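Local coordinates for protein beta-lactamase (Klebsiella pneumoniae, PDB 6KBY) that probably hydrolyses beta-lactam antibiotics to substituted beta-amino acids, as a class C beta-lactamase, and binds adenosine monophosphate in its active-site pocket, at residues A139-W144 / S157-G162; L125-D130 / E221-E226; Q94-S97 / E102-G105; K145-A150 / M299-A304. All blocks are in the same frame, centred on the assembly; numbering follows the deposited sequence.

Interaction 1. Residues A139-W144 / S157-G162; sequences AYLKAW and SNIGTG. With AMP (adenosine monophosphate), chain B.
Ile159 meets helix 134-143 with both of its branches. Its CD1 lies 4.3 Å from CE2 of Tyr140, approaching the ring obliquely, while its CG2 branch stands 4.4 Å from CD2 of Leu141. A chi1 of 174° swings the Tyr140 ring toward helix 158-171. The contact is thin and purely apolar, with no hydrogen bond between the segments. What places Ile159 is the start of its own helix. Ser157 is the N-cap, its OG accepting a nearly straight bond (178°) from Gly160 N at 3.0 Å and also bonding to Gln124 O. Behind it, Ser157 O is gripped twice, by Thr161 N and by Thr161 OG1, the latter at 2.8 Å. Asn158 points the other way, toward the ligand: its ND2 donates to Leu125 O and also passes 3.2 Å from C8 of the adenine, a close contact and not a bond, while OD1 is hydrogen-bonded to Lys74. The capped first turn of helix 158-171 thus carries Asn158, which, with Tyr156, probably corresponds to the Tyr-x-Asn element set beside the Ser-x-x-Lys motif of Ser71 and Lys74 in class C beta-lactamases.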
loop_
_atom_site.group_PDB
_atom_site.type_symbol
_atom_site.label_atom_id
_atom_site.label_comp_id
_atom_site.label_asym_id
_atom_site.label_seq_id
_atom_site.Cartn_x
_atom_site.Cartn_y
_atom_site.Cartn_z
ATOM N N ALA A 139 -12.057 7.117 23.594
ATOM C CA ALA A 139 -13.300 6.639 24.193
ATOM C C ALA A 139 -13.867 5.462 23.411
ATOM O O ALA A 139 -14.330 4.476 23.998
ATOM C CB ALA A 139 -14.317 7.779 24.278
ATOM N N TYR A 140 -13.821 5.538 22.080
ATOM C CA TYR A 140 -14.285 4.429 21.255
ATOM C C TYR A 140 -13.432 3.188 21.485
ATOM O O TYR A 140 -13.957 2.087 21.690
ATOM C CB TYR A 140 -14.260 4.835 19.779
ATOM C CG TYR A 140 -14.591 3.699 18.841
ATOM C CD1 TYR A 140 -15.899 3.271 18.682
ATOM C CD2 TYR A 140 -13.595 3.045 18.122
ATOM C CE1 TYR A 140 -16.210 2.227 17.837
ATOM C CE2 TYR A 140 -13.900 1.997 17.272
ATOM C CZ TYR A 140 -15.210 1.592 17.135
ATOM O OH TYR A 140 -15.530 0.547 16.295
ATOM N N LEU A 141 -12.108 3.352 21.461
ATOM C CA LEU A 141 -11.216 2.207 21.603
ATOM C C LEU A 141 -11.331 1.564 22.979
ATOM O O LEU A 141 -11.222 0.338 23.095
ATOM C CB LEU A 141 -9.780 2.625 21.307
ATOM C CG LEU A 141 -9.503 3.087 19.877
ATOM C CD1 LEU A 141 -8.076 3.587 19.767
ATOM C CD2 LEU A 141 -9.767 1.972 18.875
ATOM N N LYS A 142 -11.573 2.362 24.027
ATOM C CA LYS A 142 -11.765 1.798 25.362
ATOM C C LYS A 142 -13.058 1.002 25.467
ATOM O O LYS A 142 -13.142 0.067 26.273
ATOM C CB LYS A 142 -11.770 2.904 26.421
ATOM C CG LYS A 142 -10.419 3.525 26.709
ATOM C CD LYS A 142 -10.546 4.619 27.760
ATOM C CE LYS A 142 -9.333 5.528 27.772
ATOM N NZ LYS A 142 -9.537 6.693 28.679
ATOM N N ALA A 143 -14.077 1.359 24.690
ATOM C CA ALA A 143 -15.371 0.692 24.752
ATOM C C ALA A 143 -15.494 -0.466 23.770
ATOM O O ALA A 143 -16.449 -1.246 23.865
ATOM C CB ALA A 143 -16.493 1.703 24.495
ATOM N N TRP A 144 -14.547 -0.593 22.844
ATOM C CA TRP A 144 -14.633 -1.582 21.779
ATOM C C TRP A 144 -14.335 -2.984 22.294
ATOM O O TRP A 144 -13.482 -3.182 23.167
ATOM C CB TRP A 144 -13.616 -1.219 20.698
ATOM C CG TRP A 144 -13.382 -2.277 19.652
ATOM C CD1 TRP A 144 -14.129 -2.498 18.533
ATOM C CD2 TRP A 144 -12.314 -3.239 19.621
ATOM N NE1 TRP A 144 -13.604 -3.546 17.814
ATOM C CE2 TRP A 144 -12.488 -4.014 18.456
ATOM C CE3 TRP A 144 -11.238 -3.523 20.465
ATOM C CZ2 TRP A 144 -11.623 -5.048 18.111
ATOM C CZ3 TRP A 144 -10.376 -4.556 20.122
ATOM C CH2 TRP A 144 -10.577 -5.303 18.952
ATOM N N SER A 157 -8.717 -3.481 7.912
ATOM C CA SER A 157 -9.129 -2.400 8.806
ATOM C C SER A 157 -8.281 -1.149 8.647
ATOM O O SER A 157 -7.065 -1.181 8.871
ATOM C CB SER A 157 -9.089 -2.856 10.264
ATOM O OG SER A 157 -9.449 -1.786 11.131
ATOM N N ASN A 158 -8.945 -0.031 8.340
ATOM C CA ASN A 158 -8.265 1.257 8.413
ATOM C C ASN A 158 -7.922 1.625 9.848
ATOM O O ASN A 158 -6.896 2.271 10.095
ATOM C CB ASN A 158 -9.129 2.341 7.778
ATOM C CG ASN A 158 -9.298 2.115 6.300
ATOM O OD1 ASN A 158 -8.336 2.185 5.552
ATOM N ND2 ASN A 158 -10.502 1.738 5.881
ATOM N N ILE A 159 -8.768 1.240 10.803
ATOM C CA ILE A 159 -8.536 1.607 12.198
ATOM C C ILE A 159 -7.303 0.897 12.734
ATOM O O ILE A 159 -6.431 1.514 13.353
ATOM C CB ILE A 159 -9.766 1.295 13.069
ATOM C CG1 ILE A 159 -11.062 1.824 12.452
ATOM C CG2 ILE A 159 -9.557 1.860 14.472
ATOM C CD1 ILE A 159 -12.309 1.466 13.265
ATOM N N GLY A 160 -7.229 -0.419 12.531
ATOM C CA GLY A 160 -6.058 -1.154 12.985
ATOM C C GLY A 160 -4.769 -0.626 12.380
ATOM O O GLY A 160 -3.759 -0.485 13.075
ATOM N N THR A 161 -4.797 -0.292 11.086
ATOM C CA THR A 161 -3.619 0.294 10.453
ATOM C C THR A 161 -3.263 1.619 11.102
ATOM O O THR A 161 -2.080 1.934 11.289
ATOM C CB THR A 161 -3.856 0.502 8.957
ATOM O OG1 THR A 161 -4.351 -0.702 8.366
ATOM C CG2 THR A 161 -2.564 0.904 8.275
ATOM N N GLY A 162 -4.279 2.410 11.445
ATOM C CA GLY A 162 -4.033 3.643 12.167
ATOM C C GLY A 162 -3.280 3.413 13.460
ATOM O O GLY A 162 -2.314 4.117 13.763
HETATM P P AMP B . -7.646 1.106 0.748
HETATM O O1P AMP B . -7.397 1.936 -0.473
HETATM O O2P AMP B . -8.032 -0.338 0.569
HETATM O "O5'" AMP B . -8.690 1.836 1.697
HETATM C "C5'" AMP B . -8.539 3.214 2.004
HETATM C "C4'" AMP B . -9.590 4.056 1.327
HETATM O "O4'" AMP B . -10.891 3.791 1.918
HETATM C "C3'" AMP B . -9.410 5.561 1.473
HETATM O "O3'" AMP B . -8.497 6.103 0.537
HETATM C "C2'" AMP B . -10.830 6.088 1.336
HETATM O "O2'" AMP B . -11.230 6.110 -0.028
HETATM C "C1'" AMP B . -11.618 4.995 2.053
HETATM N N9 AMP B . -11.763 5.282 3.493
HETATM C C8 AMP B . -11.177 4.593 4.498
HETATM N N7 AMP B . -11.516 5.111 5.708
HETATM C C5 AMP B . -12.333 6.158 5.476
HETATM C C6 AMP B . -13.052 7.145 6.311
HETATM N N6 AMP B . -12.956 7.115 7.660
HETATM N N1 AMP B . -13.802 8.079 5.678
HETATM C C2 AMP B . -13.901 8.119 4.334
HETATM N N3 AMP B . -13.275 7.250 3.515
HETATM C C4 AMP B . -12.493 6.265 4.018
#

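Interaction 2. Residues L125-D130 / E221-E226; sequences LFMPED and EILGNE. With AMP (adenosine monophosphate), chain B.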
loop_
_atom_site.group_PDB
_atom_site.type_symbol
_atom_site.label_atom_id
_atom_site.label_comp_id
_atom_site.label_asym_id
_atom_site.label_seq_id
_atom_site.Cartn_x
_atom_site.Cartn_y
_atom_site.Cartn_z
ATOM N N LEU A 125 -13.692 -2.094 9.346
ATOM C CA LEU A 125 -13.012 -1.492 8.206
ATOM C C LEU A 125 -12.831 0.012 8.379
ATOM O O LEU A 125 -11.724 0.537 8.213
ATOM C CB LEU A 125 -13.794 -1.810 6.932
ATOM C CG LEU A 125 -13.271 -1.199 5.634
ATOM C CD1 LEU A 125 -11.805 -1.525 5.419
ATOM C CD2 LEU A 125 -14.099 -1.698 4.461
ATOM N N PHE A 126 -13.912 0.730 8.677
ATOM C CA PHE A 126 -13.914 2.186 8.651
ATOM C C PHE A 126 -14.011 2.784 10.047
ATOM O O PHE A 126 -14.818 2.341 10.871
ATOM C CB PHE A 126 -15.094 2.709 7.825
ATOM C CG PHE A 126 -15.008 2.370 6.366
ATOM C CD1 PHE A 126 -13.946 2.824 5.599
ATOM C CD2 PHE A 126 -15.981 1.596 5.759
ATOM C CE1 PHE A 126 -13.859 2.512 4.253
ATOM C CE2 PHE A 126 -15.907 1.288 4.416
ATOM C CZ PHE A 126 -14.844 1.740 3.660
ATOM N N MET A 127 -13.216 3.818 10.288
ATOM C CA MET A 127 -13.366 4.631 11.486
ATOM C C MET A 127 -14.787 5.183 11.550
ATOM O O MET A 127 -15.287 5.707 10.546
ATOM C CB MET A 127 -12.390 5.804 11.410
ATOM C CG MET A 127 -12.339 6.649 12.665
ATOM S SD MET A 127 -11.449 5.817 13.992
ATOM C CE MET A 127 -9.781 5.888 13.346
ATOM N N PRO A 128 -15.468 5.082 12.689
ATOM C CA PRO A 128 -16.772 5.747 12.820
ATOM C C PRO A 128 -16.665 7.218 12.438
ATOM O O PRO A 128 -15.741 7.919 12.849
ATOM C CB PRO A 128 -17.107 5.565 14.304
ATOM C CG PRO A 128 -16.405 4.291 14.677
ATOM C CD PRO A 128 -15.123 4.283 13.877
ATOM N N GLU A 129 -17.623 7.683 11.630
ATOM C CA GLU A 129 -17.518 9.019 11.046
ATOM C C GLU A 129 -17.547 10.118 12.099
ATOM O O GLU A 129 -17.009 11.208 11.869
ATOM C CB GLU A 129 -18.631 9.245 10.020
ATOM C CG GLU A 129 -18.435 8.509 8.706
ATOM C CD GLU A 129 -19.512 8.839 7.688
ATOM O OE1 GLU A 129 -20.252 9.825 7.899
ATOM O OE2 GLU A 129 -19.617 8.113 6.677
ATOM N N ASP A 130 -18.165 9.863 13.249
ATOM C CA ASP A 130 -18.294 10.889 14.276
ATOM C C ASP A 130 -17.029 11.081 15.099
ATOM O O ASP A 130 -16.985 12.003 15.924
ATOM C CB ASP A 130 -19.470 10.564 15.201
ATOM C CG ASP A 130 -19.301 9.235 15.898
ATOM O OD1 ASP A 130 -19.317 8.197 15.203
ATOM O OD2 ASP A 130 -19.150 9.222 17.138
ATOM N N GLU A 221 -8.814 12.623 7.647
ATOM C CA GLU A 221 -9.440 12.601 8.961
ATOM C C GLU A 221 -8.548 11.838 9.948
ATOM O O GLU A 221 -7.413 11.476 9.630
ATOM C CB GLU A 221 -10.863 12.055 8.839
ATOM C CG GLU A 221 -11.734 12.898 7.914
ATOM C CD GLU A 221 -13.176 12.441 7.887
ATOM O OE1 GLU A 221 -13.414 11.219 7.787
ATOM O OE2 GLU A 221 -14.073 13.307 7.977
ATOM N N ILE A 222 -9.068 11.590 11.154
ATOM C CA ILE A 222 -8.216 11.106 12.236
ATOM C C ILE A 222 -7.622 9.736 11.904
ATOM O O ILE A 222 -8.310 8.838 11.397
ATOM C CB ILE A 222 -8.978 11.113 13.573
ATOM C CG1 ILE A 222 -8.013 10.861 14.731
ATOM C CG2 ILE A 222 -10.114 10.096 13.560
ATOM C CD1 ILE A 222 -8.638 11.060 16.086
ATOM N N LEU A 223 -6.320 9.585 12.171
ATOM C CA LEU A 223 -5.535 8.397 11.814
ATOM C C LEU A 223 -5.598 8.072 10.324
ATOM O O LEU A 223 -5.271 6.950 9.909
ATOM C CB LEU A 223 -5.873 7.166 12.667
ATOM C CG LEU A 223 -5.585 7.263 14.167
ATOM C CD1 LEU A 223 -5.852 5.929 14.855
ATOM C CD2 LEU A 223 -4.165 7.740 14.456
ATOM N N GLY A 224 -5.991 9.048 9.502
ATOM C CA GLY A 224 -6.084 8.818 8.073
ATOM C C GLY A 224 -4.752 8.776 7.358
ATOM O O GLY A 224 -4.610 8.078 6.348
ATOM N N ASN A 225 -3.762 9.517 7.850
ATOM C CA ASN A 225 -2.453 9.473 7.210
ATOM C C ASN A 225 -1.924 8.050 7.160
ATOM O O ASN A 225 -1.386 7.610 6.133
ATOM C CB ASN A 225 -1.469 10.368 7.956
ATOM C CG ASN A 225 -1.589 11.822 7.563
ATOM O OD1 ASN A 225 -2.030 12.149 6.467
ATOM N ND2 ASN A 225 -1.179 12.703 8.459
ATOM N N GLU A 226 -2.069 7.324 8.272
ATOM C CA GLU A 226 -1.593 5.950 8.373
ATOM C C GLU A 226 -2.276 5.046 7.359
ATOM O O GLU A 226 -1.631 4.179 6.755
ATOM C CB GLU A 226 -1.909 5.426 9.773
ATOM C CG GLU A 226 -1.042 5.954 10.900
ATOM C CD GLU A 226 -1.499 7.263 11.519
ATOM O OE1 GLU A 226 -2.319 8.009 10.937
ATOM O OE2 GLU A 226 -0.995 7.544 12.636
HETATM P P AMP B . -7.646 1.106 0.748
HETATM O O1P AMP B . -7.397 1.936 -0.473
HETATM O O2P AMP B . -8.032 -0.338 0.569
HETATM O "O5'" AMP B . -8.690 1.836 1.697
HETATM C "C5'" AMP B . -8.539 3.214 2.004
HETATM C "C4'" AMP B . -9.590 4.056 1.327
HETATM O "O4'" AMP B . -10.891 3.791 1.918
HETATM C "C3'" AMP B . -9.410 5.561 1.473
HETATM O "O3'" AMP B . -8.497 6.103 0.537
HETATM C "C2'" AMP B . -10.830 6.088 1.336
HETATM O "O2'" AMP B . -11.230 6.110 -0.028
HETATM C "C1'" AMP B . -11.618 4.995 2.053
HETATM N N9 AMP B . -11.763 5.282 3.493
HETATM C C8 AMP B . -11.177 4.593 4.498
HETATM N N7 AMP B . -11.516 5.111 5.708
HETATM C C5 AMP B . -12.333 6.158 5.476
HETATM C C6 AMP B . -13.052 7.145 6.311
HETATM N N6 AMP B . -12.956 7.115 7.660
HETATM N N1 AMP B . -13.802 8.079 5.678
HETATM C C2 AMP B . -13.901 8.119 4.334
HETATM N N3 AMP B . -13.275 7.250 3.515
HETATM C C4 AMP B . -12.493 6.265 4.018
#
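Gly224 N bonds to Glu221 O at 2.8 Å, closing the type II beta turn Glu221-Gly224 that brings Ile222 and Leu223 against Met127. This turn and the loop 125-130 both border the adenine end of the ligand pocket. Met127 makes the whole direct link. Its CG is anti to the backbone N (chi1 -174°), and the chain then bends at chi2 and chi3, which carries the methyl CE to the turn. CE rests 3.8 Å from Ile222 O and 4.2 Å from Leu223 CB, and Met127 CG meets CG2 of Ile222. The Met127 and Ile222 side chains cross at about a right angle; Leu137 of helix 134-143 touches both of them and Leu223. On the ligand side, Glu221 OE1 is 3.8 Å from N1 of the adenine, near but too long for a firm bond, and Glu221 N is held by Tyr228 OH. Phe126 turns a ring edge to the nucleotide: CD1 is 3.3 Å from N7, which lies near the ring plane, and O4' of the ribose also sits at the edge, in plane. One face of that ring is covered by Leu125 CG, over its centre at 3.7 Å.

Interaction 3. Residues Q94-S97 / E102-G105; sequences QSVS and ELRG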
loop_
_atom_site.group_PDB
_atom_site.type_symbol
_atom_site.label_atom_id
_atom_site.label_comp_id
_atom_site.label_asym_id
_atom_site.label_seq_id
_atom_site.Cartn_x
_atom_site.Cartn_y
_atom_site.Cartn_z
ATOM N N GLN A 94 4.025 -7.660 21.587
ATOM C CA GLN A 94 3.450 -6.997 22.747
ATOM C C GLN A 94 2.039 -6.502 22.434
ATOM O O GLN A 94 1.662 -6.291 21.278
ATOM C CB GLN A 94 4.314 -5.812 23.181
ATOM C CG GLN A 94 5.676 -6.189 23.742
ATOM C CD GLN A 94 5.597 -6.840 25.111
ATOM O OE1 GLN A 94 4.777 -6.460 25.944
ATOM N NE2 GLN A 94 6.458 -7.824 25.349
ATOM N N SER A 95 1.261 -6.299 23.490
ATOM C CA SER A 95 -0.104 -5.835 23.321
ATOM C C SER A 95 -0.140 -4.360 22.925
ATOM O O SER A 95 0.787 -3.584 23.183
ATOM C CB SER A 95 -0.891 -6.015 24.616
ATOM O OG SER A 95 -0.400 -5.139 25.619
ATOM N N VAL A 96 -1.255 -3.975 22.305
ATOM C CA VAL A 96 -1.484 -2.566 22.007
ATOM C C VAL A 96 -1.484 -1.740 23.288
ATOM O O VAL A 96 -0.887 -0.659 23.343
ATOM C CB VAL A 96 -2.787 -2.398 21.204
ATOM C CG1 VAL A 96 -3.232 -0.943 21.185
ATOM C CG2 VAL A 96 -2.593 -2.910 19.786
ATOM N N SER A 97 -2.128 -2.238 24.347
ATOM C CA SER A 97 -2.193 -1.444 25.571
ATOM C C SER A 97 -0.834 -1.322 26.248
ATOM O O SER A 97 -0.624 -0.379 27.017
ATOM C CB SER A 97 -3.249 -1.985 26.534
ATOM O OG SER A 97 -2.842 -3.226 27.050
ATOM N N GLU A 102 -3.350 4.447 27.950
ATOM C CA GLU A 102 -4.752 4.801 28.152
ATOM C C GLU A 102 -5.680 3.621 27.902
ATOM O O GLU A 102 -6.781 3.580 28.465
ATOM C CB GLU A 102 -5.144 5.950 27.222
ATOM C CG GLU A 102 -4.204 7.134 27.220
ATOM C CD GLU A 102 -3.247 7.116 26.041
ATOM O OE1 GLU A 102 -2.266 6.331 26.076
ATOM O OE2 GLU A 102 -3.472 7.866 25.055
ATOM N N LEU A 103 -5.256 2.656 27.088
ATOM C CA LEU A 103 -6.069 1.498 26.749
ATOM C C LEU A 103 -5.845 0.312 27.679
ATOM O O LEU A 103 -6.440 -0.747 27.458
ATOM C CB LEU A 103 -5.820 1.089 25.293
ATOM C CG LEU A 103 -6.119 2.186 24.266
ATOM C CD1 LEU A 103 -5.911 1.690 22.836
ATOM C CD2 LEU A 103 -7.530 2.719 24.446
ATOM N N ARG A 104 -5.012 0.449 28.706
ATOM C CA ARG A 104 -4.816 -0.655 29.632
ATOM C C ARG A 104 -6.108 -0.933 30.384
ATOM O O ARG A 104 -6.798 -0.014 30.834
ATOM C CB ARG A 104 -3.659 -0.353 30.582
ATOM C CG ARG A 104 -2.318 -0.437 29.867
ATOM C CD ARG A 104 -1.167 0.101 30.688
ATOM N NE ARG A 104 0.080 0.025 29.931
ATOM C CZ ARG A 104 1.244 0.506 30.354
ATOM N NH1 ARG A 104 1.327 1.105 31.535
ATOM N NH2 ARG A 104 2.328 0.387 29.595
ATOM N N GLY A 105 -6.453 -2.212 30.483
ATOM C CA GLY A 105 -7.720 -2.618 31.040
ATOM C C GLY A 105 -8.813 -2.841 30.018
ATOM O O GLY A 105 -9.865 -3.387 30.371
#
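Arg104 packs alongside Ser97 and donates to two carbonyls of the short, weakly bonded helix 96-99, which is followed by a 3-10 turn at 102-103. Its chain runs extended from CG to NE, with CG 3.8 Å from Ser97 CB. NE then donates to Ser97 O at 3.0 Å. The bond is bent (148°): the donor stands 36° above the carbonyl plane and not on a lone pair, and the oxygen is tilted somewhat out of the guanidinium plane. NH2 of the same group reaches His98 O, so one guanidinium grips two successive carbonyls and its rotation is largely fixed.

Leu103 is turned to the other side of the helix. It points toward Val96, its CD1 meeting CG1 of Val96 at 4.1 Å as the two side chains pass at a slant. Its backbone O comes to 3.5 Å from Ser97 CB, and the CB atoms of Leu103 and Ser97 stand 4.2 Å apart. Leu103 thereby fills the interior between Val96, Phe108 and helix 134-143, whereas Arg104 lies at the surface.

Ser95 is the N-cap of the helix, its OG accepting from a backbone N one turn on. Ser97 OG sits wedged between its own N and C, which turns the hydroxyl off the Arg104 bond and toward the loop that follows. There Asp109 joins both segments through a single oxygen: its OD1 is hydrogen-bonded to Ser97 OG and to Gly105 N.

Interaction 4. Residues K145-A150 / M299-A304; sequences KPADAA and MTKSVA
Lys301 and Asp148 reach toward each other from opposite directions and meet in a salt bridge. NZ of Lys301 donates to the syn lone pair of Asp148 OD2, 2.8 Å away, on the side of the other carboxylate oxygen. The pairing is nonetheless one-sided, since Asp148 OD1 stays 4.0 Å from NZ. A chi1 of -179° sends the lysine chain straight away from its own N, and a bend at chi3 (64°) then lays CD and CE beside the same oxygen, each 3.5 Å from OD2. Ala147 CB adds the only other touch between the segments, 4.0 Å from NZ.

The backbones on both sides are anchored by other bonds. Ser302 and Ala304, beyond Lys301, pair with Arg154 and Thr152 on strand 153-154 and its approach, which places strand 302-311 next to the edge of the sheet. Ser302 OG and Val303 O both bond to Ser270 OG, and on the loop side Ala149 O is taken by Thr152 OG1. His153 touches both Asp148 and Lys301, lying against the pair.

Lys301 is exposed and Asp148 partly so, and the contact sits at the surface. Solvent probably screens the pair, so the contact amounts to a single surface salt bridge joining the loop after helix 134-143 to the start of strand 302-311, rather than a packed interface.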
loop_
_atom_site.group_PDB
_atom_site.type_symbol
_atom_site.label_atom_id
_atom_site.label_comp_id
_atom_site.label_asym_id
_atom_site.label_seq_id
_atom_site.Cartn_x
_atom_site.Cartn_y
_atom_site.Cartn_z
ATOM N N LYS A 145 -15.024 -3.971 21.724
ATOM C CA LYS A 145 -14.738 -5.377 21.979
ATOM C C LYS A 145 -14.894 -6.103 20.647
ATOM O O LYS A 145 -15.892 -5.884 19.940
ATOM C CB LYS A 145 -15.703 -5.970 23.008
ATOM C CG LYS A 145 -15.511 -5.460 24.431
ATOM C CD LYS A 145 -16.708 -5.805 25.311
ATOM C CE LYS A 145 -17.156 -7.249 25.118
ATOM N NZ LYS A 145 -18.366 -7.579 25.935
ATOM N N PRO A 146 -13.956 -6.971 20.282
ATOM C CA PRO A 146 -14.078 -7.684 19.006
ATOM C C PRO A 146 -15.126 -8.784 19.081
ATOM O O PRO A 146 -15.425 -9.324 20.152
ATOM C CB PRO A 146 -12.681 -8.278 18.811
ATOM C CG PRO A 146 -12.173 -8.472 20.195
ATOM C CD PRO A 146 -12.716 -7.320 20.994
ATOM N N ALA A 147 -15.680 -9.123 17.915
ATOM C CA ALA A 147 -16.671 -10.190 17.839
ATOM C C ALA A 147 -16.046 -11.559 18.069
ATOM O O ALA A 147 -16.721 -12.471 18.561
ATOM C CB ALA A 147 -17.372 -10.151 16.482
ATOM N N ASP A 148 -14.779 -11.723 17.697
ATOM C CA ASP A 148 -14.015 -12.939 17.899
ATOM C C ASP A 148 -12.731 -12.566 18.618
ATOM O O ASP A 148 -12.326 -11.403 18.623
ATOM C CB ASP A 148 -13.630 -13.580 16.561
ATOM C CG ASP A 148 -14.767 -13.579 15.576
ATOM O OD1 ASP A 148 -15.691 -14.401 15.740
ATOM O OD2 ASP A 148 -14.750 -12.746 14.644
ATOM N N ALA A 149 -12.072 -13.559 19.203
ATOM C CA ALA A 149 -10.790 -13.292 19.840
ATOM C C ALA A 149 -9.794 -12.776 18.811
ATOM O O ALA A 149 -9.709 -13.288 17.690
ATOM C CB ALA A 149 -10.238 -14.571 20.464
ATOM N N ALA A 150 -9.033 -11.758 19.202
ATOM C CA ALA A 150 -7.990 -11.248 18.325
ATOM C C ALA A 150 -7.055 -12.378 17.930
ATOM O O ALA A 150 -6.659 -13.195 18.768
ATOM C CB ALA A 150 -7.201 -10.152 19.035
ATOM N N MET A 299 -13.607 -6.294 2.355
ATOM C CA MET A 299 -14.755 -5.861 3.135
ATOM C C MET A 299 -15.460 -6.981 3.878
ATOM O O MET A 299 -16.481 -6.722 4.524
ATOM C CB MET A 299 -15.769 -5.127 2.246
ATOM C CG MET A 299 -15.220 -3.857 1.632
ATOM S SD MET A 299 -16.378 -3.097 0.514
ATOM C CE MET A 299 -16.216 -4.170 -0.908
ATOM N N THR A 300 -14.947 -8.203 3.821
ATOM C CA THR A 300 -15.561 -9.340 4.483
ATOM C C THR A 300 -14.579 -9.970 5.459
ATOM O O THR A 300 -13.359 -9.926 5.264
ATOM C CB THR A 300 -15.994 -10.401 3.469
ATOM O OG1 THR A 300 -14.846 -10.862 2.751
ATOM C CG2 THR A 300 -17.027 -9.838 2.490
ATOM N N LYS A 301 -15.125 -10.572 6.507
ATOM C CA LYS A 301 -14.315 -11.294 7.473
ATOM C C LYS A 301 -13.944 -12.663 6.916
ATOM O O LYS A 301 -14.757 -13.319 6.256
ATOM C CB LYS A 301 -15.103 -11.465 8.772
ATOM C CG LYS A 301 -14.319 -12.184 9.858
ATOM C CD LYS A 301 -14.795 -11.816 11.257
ATOM C CE LYS A 301 -16.218 -12.238 11.509
ATOM N NZ LYS A 301 -16.651 -11.821 12.881
ATOM N N SER A 302 -12.710 -13.093 7.175
ATOM C CA SER A 302 -12.264 -14.434 6.830
ATOM C C SER A 302 -11.555 -15.054 8.027
ATOM O O SER A 302 -11.123 -14.363 8.950
ATOM C CB SER A 302 -11.314 -14.418 5.628
ATOM O OG SER A 302 -10.225 -13.535 5.862
ATOM N N VAL A 303 -11.438 -16.380 8.006
ATOM C CA VAL A 303 -10.641 -17.073 9.010
ATOM C C VAL A 303 -9.166 -16.793 8.756
ATOM O O VAL A 303 -8.708 -16.788 7.606
ATOM C CB VAL A 303 -10.942 -18.581 8.947
ATOM C CG1 VAL A 303 -9.977 -19.373 9.827
ATOM C CG2 VAL A 303 -12.380 -18.850 9.357
ATOM N N ALA A 304 -8.405 -16.560 9.825
ATOM C CA ALA A 304 -6.961 -16.379 9.730
ATOM C C ALA A 304 -6.273 -17.494 10.501
ATOM O O ALA A 304 -6.723 -17.879 11.583
ATOM C CB ALA A 304 -6.536 -15.026 10.299
#

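How the interactions relate
From the N terminus, interaction 3 comes first, closing a short local loop around helix 96-99 before any other contact opens. Interaction 2 then spans 125-130 to 221-226, a long loop that encloses interaction 1, the shorter link from helix 134-143 to helix 158-171. Interaction 4 starts directly after the first segment of interaction 1 and returns only at 299-304, so it crosses both interaction 1 and interaction 2. Interactions 1 and 2 touch through Asn158 and Leu125 and share the nucleotide; interaction 3 touches interaction 1 where Leu103 and Glu102 meet Leu141 and Lys142 of helix 134-143. Together they tie the helical region to the pocket and, through interaction 4, to the antiparallel sheet.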